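Local coordinates for protein carboxypeptidase 1 (Deinococcus radiodurans str. R1, PDB 5GIV) that probably removes amino acids one after another from the C-terminus of peptides, with broad specificity, as a zinc-dependent metallocarboxypeptidase of the M32 family, at residues A181-L186 / D353-N358; G194-D199 / V340-R345. One frame throughout, in Å; residues are numbered along the deposited sequence.

Contact 1: A181-L186 / D353-N358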
loop_
_atom_site.group_PDB
_atom_site.type_symbol
_atom_site.label_atom_id
_atom_site.label_comp_id
_atom_site.label_asym_id
_atom_site.label_seq_id
_atom_site.Cartn_x
_atom_site.Cartn_y
_atom_site.Cartn_z
ATOM N N ALA A 181 36.900 -17.573 18.482
ATOM C CA ALA A 181 38.189 -18.265 18.444
ATOM C C ALA A 181 38.623 -18.585 17.022
ATOM O O ALA A 181 39.817 -18.537 16.711
ATOM C CB ALA A 181 38.129 -19.552 19.271
ATOM N N ALA A 182 37.678 -18.907 16.141
ATOM C CA ALA A 182 38.033 -19.261 14.770
ATOM C C ALA A 182 38.051 -18.052 13.835
ATOM O O ALA A 182 38.924 -17.960 12.961
ATOM C CB ALA A 182 37.070 -20.326 14.230
ATOM N N LEU A 183 37.103 -17.119 13.986
ATOM C CA LEU A 183 36.956 -16.080 12.968
ATOM C C LEU A 183 37.911 -14.904 13.165
ATOM O O LEU A 183 38.388 -14.345 12.168
ATOM C CB LEU A 183 35.503 -15.594 12.901
ATOM C CG LEU A 183 34.543 -16.677 12.387
ATOM C CD1 LEU A 183 33.122 -16.149 12.221
ATOM C CD2 LEU A 183 35.058 -17.323 11.091
ATOM N N VAL A 184 38.228 -14.529 14.410
ATOM C CA VAL A 184 39.168 -13.426 14.636
ATOM C C VAL A 184 40.509 -13.677 13.961
ATOM O O VAL A 184 40.989 -12.790 13.235
ATOM C CB VAL A 184 39.329 -13.159 16.142
ATOM C CG1 VAL A 184 40.440 -12.144 16.375
ATOM C CG2 VAL A 184 38.029 -12.656 16.757
ATOM N N PRO A 185 41.179 -14.808 14.175
ATOM C CA PRO A 185 42.459 -15.028 13.479
ATOM C C PRO A 185 42.304 -15.085 11.972
ATOM O O PRO A 185 43.148 -14.557 11.241
ATOM C CB PRO A 185 42.951 -16.360 14.062
ATOM C CG PRO A 185 42.136 -16.557 15.335
ATOM C CD PRO A 185 40.831 -15.908 15.088
ATOM N N LEU A 186 41.253 -15.734 11.477
ATOM C CA LEU A 186 41.048 -15.800 10.034
ATOM C C LEU A 186 40.793 -14.408 9.456
ATOM O O LEU A 186 41.289 -14.073 8.375
ATOM C CB LEU A 186 39.886 -16.742 9.717
ATOM C CG LEU A 186 39.503 -16.892 8.243
ATOM C CD1 LEU A 186 40.685 -17.443 7.461
ATOM C CD2 LEU A 186 38.295 -17.791 8.084
ATOM N N ASP A 353 31.362 -7.571 6.724
ATOM C CA ASP A 353 31.686 -8.703 5.864
ATOM C C ASP A 353 31.407 -10.038 6.563
ATOM O O ASP A 353 31.074 -10.107 7.751
ATOM C CB ASP A 353 33.149 -8.635 5.462
ATOM C CG ASP A 353 34.065 -8.713 6.663
ATOM O OD1 ASP A 353 34.308 -9.831 7.153
ATOM O OD2 ASP A 353 34.514 -7.652 7.141
ATOM N N GLU A 354 31.611 -11.121 5.810
ATOM C CA GLU A 354 31.313 -12.454 6.319
ATOM C C GLU A 354 32.161 -12.813 7.532
ATOM O O GLU A 354 31.745 -13.640 8.353
ATOM C CB GLU A 354 31.540 -13.494 5.225
ATOM C CG GLU A 354 30.428 -13.601 4.201
ATOM C CD GLU A 354 30.613 -14.802 3.290
ATOM O OE1 GLU A 354 31.608 -14.821 2.536
ATOM O OE2 GLU A 354 29.771 -15.728 3.351
ATOM N N LEU A 355 33.356 -12.239 7.650
ATOM C CA LEU A 355 34.272 -12.696 8.684
ATOM C C LEU A 355 34.154 -11.910 9.984
ATOM O O LEU A 355 34.295 -12.489 11.066
ATOM C CB LEU A 355 35.716 -12.646 8.173
ATOM C CG LEU A 355 36.060 -13.623 7.049
ATOM C CD1 LEU A 355 37.550 -13.614 6.793
ATOM C CD2 LEU A 355 35.556 -15.030 7.389
ATOM N N THR A 356 33.935 -10.602 9.912
ATOM C CA THR A 356 33.875 -9.773 11.108
ATOM C C THR A 356 32.456 -9.524 11.603
ATOM O O THR A 356 32.291 -8.964 12.691
ATOM C CB THR A 356 34.575 -8.431 10.860
ATOM O OG1 THR A 356 33.837 -7.678 9.890
ATOM C CG2 THR A 356 36.004 -8.659 10.351
ATOM N N TYR A 357 31.433 -9.961 10.864
ATOM C CA TYR A 357 30.059 -9.607 11.209
ATOM C C TYR A 357 29.723 -9.996 12.643
ATOM O O TYR A 357 29.157 -9.197 13.400
ATOM C CB TYR A 357 29.072 -10.271 10.244
ATOM C CG TYR A 357 27.626 -9.904 10.546
ATOM C CD1 TYR A 357 26.867 -10.638 11.457
ATOM C CD2 TYR A 357 27.034 -8.805 9.942
ATOM C CE1 TYR A 357 25.556 -10.295 11.734
ATOM C CE2 TYR A 357 25.724 -8.454 10.218
ATOM C CZ TYR A 357 24.995 -9.198 11.114
ATOM O OH TYR A 357 23.700 -8.841 11.367
ATOM N N ASN A 358 30.050 -11.223 13.033
ATOM C CA ASN A 358 29.581 -11.721 14.319
ATOM C C ASN A 358 30.152 -10.932 15.488
ATOM O O ASN A 358 29.525 -10.879 16.553
ATOM C CB ASN A 358 29.911 -13.209 14.433
ATOM C CG ASN A 358 29.235 -14.025 13.344
ATOM O OD1 ASN A 358 28.050 -13.861 13.082
ATOM N ND2 ASN A 358 29.991 -14.888 12.691
#
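Helix 169-193 of this largely helical M32 metallopeptidase lays L183 and L186 against the turn and the start of helix 357-372, where L355 and N358 meet them. The backbones come close, with the CA atoms of L183 and L355 6.1 Å apart. L183 points at the turn and packs on its backbone: its CB lies 3.8 Å from L355 O, and its CD1 reaches on to N358 ND2 at 3.4 Å, a van der Waals touch. One turn on, L186 has CG anti to the backbone N (chi1 178°), which turns its CD2 branch to L355; the two side chains cross at about a right angle, CD2 of L186 4.0 Å from CD2 of L355. The turn is shaped by D353, whose OD1 takes the backbone N of L355 at 2.6 Å, an Asx turn, and also the N of T356, while its OD2 takes T356 OG1. The amide of N358 finds its polar partners beyond the two segments: OD1 accepts from T423 and N426, and ND2 is hydrogen-bonded to Y489 OH. No hydrogen bond crosses between the segments, so apolar packing joins them, and the bonds of the buried N358 amide probably fix its rotation beside L183.

Contact 2: G194-D199 / V340-R345; sequences GAPRTD and VNTVSR
Neither segment is regular helix or strand, and the backbones come nearest at A195 and T342, whose CA atoms are 6.3 Å apart. G194 leaves helix 169-193 with a positive phi of 111°, and the chain then runs extended through A195 and P196. Across from it, both close contacts of T342 are made by one methyl, CG2. T342 CG2 meets T198 CG2 tip to tip at 3.7 Å and also lies 3.9 Å from CG of the P196 ring, whose side chain it crosses obliquely. T198 has OG1 between its backbone N and carbonyl carbon (chi1 59°), leaving CG2 anti to the carbonyl carbon as the branch that touches T342. This is surface packing between two connecting loops, one from helix 169-193 to helix 207-221, the other from helix 333-339 to helix 357-372; Y501 of helix 487-501 also touches P196. Away from T342, R197 grips D199 side-on, NE giving OD2 a 2.7 Å bond and NH2 meeting the syn lone pair of OD1 at 2.9 Å. Both carboxylate oxygens are thereby held at the guanidinium edge in a salt bridge local to 194-199. On the other loop, R345 forms a salt bridge with D188 of helix 169-193.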
loop_
_atom_site.group_PDB
_atom_site.type_symbol
_atom_site.label_atom_id
_atom_site.label_comp_id
_atom_site.label_asym_id
_atom_site.label_seq_id
_atom_site.Cartn_x
_atom_site.Cartn_y
_atom_site.Cartn_z
ATOM N N GLY A 194 45.750 -8.320 2.491
ATOM C CA GLY A 194 45.503 -7.316 1.474
ATOM C C GLY A 194 44.279 -7.647 0.627
ATOM O O GLY A 194 43.898 -8.814 0.460
ATOM N N ALA A 195 43.633 -6.552 0.039
ATOM C CA ALA A 195 42.322 -6.683 -0.595
ATOM C C ALA A 195 42.417 -6.822 -2.112
ATOM O O ALA A 195 43.334 -6.295 -2.746
ATOM C CB ALA A 195 41.442 -5.472 -0.266
ATOM N N PRO A 196 41.435 -7.470 -2.723
ATOM C CA PRO A 196 41.382 -7.514 -4.185
ATOM C C PRO A 196 41.029 -6.141 -4.733
ATOM O O PRO A 196 40.613 -5.239 -4.006
ATOM C CB PRO A 196 40.278 -8.528 -4.467
ATOM C CG PRO A 196 39.358 -8.395 -3.265
ATOM C CD PRO A 196 40.269 -8.117 -2.098
ATOM N N ARG A 197 41.162 -5.997 -6.047
ATOM C CA ARG A 197 40.797 -4.735 -6.671
ATOM C C ARG A 197 39.303 -4.493 -6.506
ATOM O O ARG A 197 38.495 -5.409 -6.651
ATOM C CB ARG A 197 41.183 -4.742 -8.152
ATOM C CG ARG A 197 40.828 -3.447 -8.866
ATOM C CD ARG A 197 41.049 -3.504 -10.370
ATOM N NE ARG A 197 40.571 -2.280 -10.997
ATOM C CZ ARG A 197 40.234 -2.167 -12.275
ATOM N NH1 ARG A 197 40.331 -3.214 -13.095
ATOM N NH2 ARG A 197 39.787 -1.004 -12.735
ATOM N N THR A 198 38.934 -3.256 -6.177
ATOM C CA THR A 198 37.529 -2.901 -6.003
ATOM C C THR A 198 37.122 -1.604 -6.690
ATOM O O THR A 198 35.920 -1.321 -6.753
ATOM C CB THR A 198 37.167 -2.784 -4.505
ATOM O OG1 THR A 198 37.985 -1.783 -3.894
ATOM C CG2 THR A 198 37.352 -4.110 -3.765
ATOM N N ASP A 199 38.064 -0.824 -7.227
ATOM C CA ASP A 199 37.739 0.525 -7.691
ATOM C C ASP A 199 36.692 0.532 -8.800
ATOM O O ASP A 199 35.965 1.518 -8.949
ATOM C CB ASP A 199 39.003 1.229 -8.185
ATOM C CG ASP A 199 39.609 0.540 -9.406
ATOM O OD1 ASP A 199 39.104 0.759 -10.526
ATOM O OD2 ASP A 199 40.582 -0.226 -9.241
ATOM N N VAL A 340 33.362 -8.898 -4.283
ATOM C CA VAL A 340 32.197 -9.010 -3.414
ATOM C C VAL A 340 32.528 -9.730 -2.117
ATOM O O VAL A 340 31.618 -10.002 -1.323
ATOM C CB VAL A 340 31.006 -9.718 -4.105
ATOM C CG1 VAL A 340 30.707 -9.098 -5.477
ATOM C CG2 VAL A 340 31.215 -11.224 -4.180
ATOM N N ASN A 341 33.783 -10.120 -1.913
ATOM C CA ASN A 341 34.214 -10.871 -0.742
ATOM C C ASN A 341 35.380 -10.191 -0.040
ATOM O O ASN A 341 36.290 -10.854 0.465
ATOM C CB ASN A 341 34.592 -12.305 -1.109
ATOM C CG ASN A 341 33.401 -13.135 -1.541
ATOM O OD1 ASN A 341 32.507 -13.413 -0.741
ATOM N ND2 ASN A 341 33.398 -13.565 -2.801
ATOM N N THR A 342 35.389 -8.863 0.002
ATOM C CA THR A 342 36.396 -8.177 0.794
ATOM C C THR A 342 36.048 -8.235 2.277
ATOM O O THR A 342 34.901 -8.459 2.664
ATOM C CB THR A 342 36.539 -6.722 0.358
ATOM O OG1 THR A 342 35.437 -5.964 0.872
ATOM C CG2 THR A 342 36.663 -6.585 -1.160
ATOM N N VAL A 343 37.059 -7.999 3.112
ATOM C CA VAL A 343 36.925 -8.068 4.564
ATOM C C VAL A 343 37.630 -6.865 5.172
ATOM O O VAL A 343 38.660 -6.422 4.660
ATOM C CB VAL A 343 37.530 -9.373 5.134
ATOM C CG1 VAL A 343 37.535 -9.334 6.662
ATOM C CG2 VAL A 343 36.791 -10.596 4.620
ATOM N N SER A 344 37.072 -6.325 6.254
ATOM C CA SER A 344 37.762 -5.285 7.013
ATOM C C SER A 344 36.998 -5.017 8.300
ATOM O O SER A 344 35.779 -5.189 8.359
ATOM C CB SER A 344 37.901 -3.987 6.211
ATOM O OG SER A 344 36.641 -3.378 6.037
ATOM N N ARG A 345 37.726 -4.566 9.317
ATOM C CA ARG A 345 37.093 -4.109 10.545
ATOM C C ARG A 345 36.374 -2.803 10.259
ATOM O O ARG A 345 37.002 -1.823 9.849
ATOM C CB ARG A 345 38.131 -3.904 11.638
ATOM C CG ARG A 345 39.094 -5.045 11.765
ATOM C CD ARG A 345 40.245 -4.688 12.683
ATOM N NE ARG A 345 41.252 -5.739 12.622
ATOM C CZ ARG A 345 42.458 -5.590 12.086
ATOM N NH1 ARG A 345 42.838 -4.414 11.590
ATOM N NH2 ARG A 345 43.292 -6.623 12.062
#

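Contact 2 is nested along the chain inside the loop closed by contact 1, and their centres lie 15 Å apart. D353 joins them directly: its OD2 probably accepts a hydrogen bond from S344 N at 3.0 Å, while its OD1 packs on CG1 of V343. The same carboxylate that organises the turn in 353-358 therefore probably also helps hold the 340-345 loop. V343 in turn touches L355, and helix 169-193 supplies 181-186 and leads into 194-199. Contact 1 is the one nearer the metal site: the N358 side chain is about 9 Å from that of the zinc ligand E296 and about 12 Å from the zinc ion. Contact 2 lies away from that site.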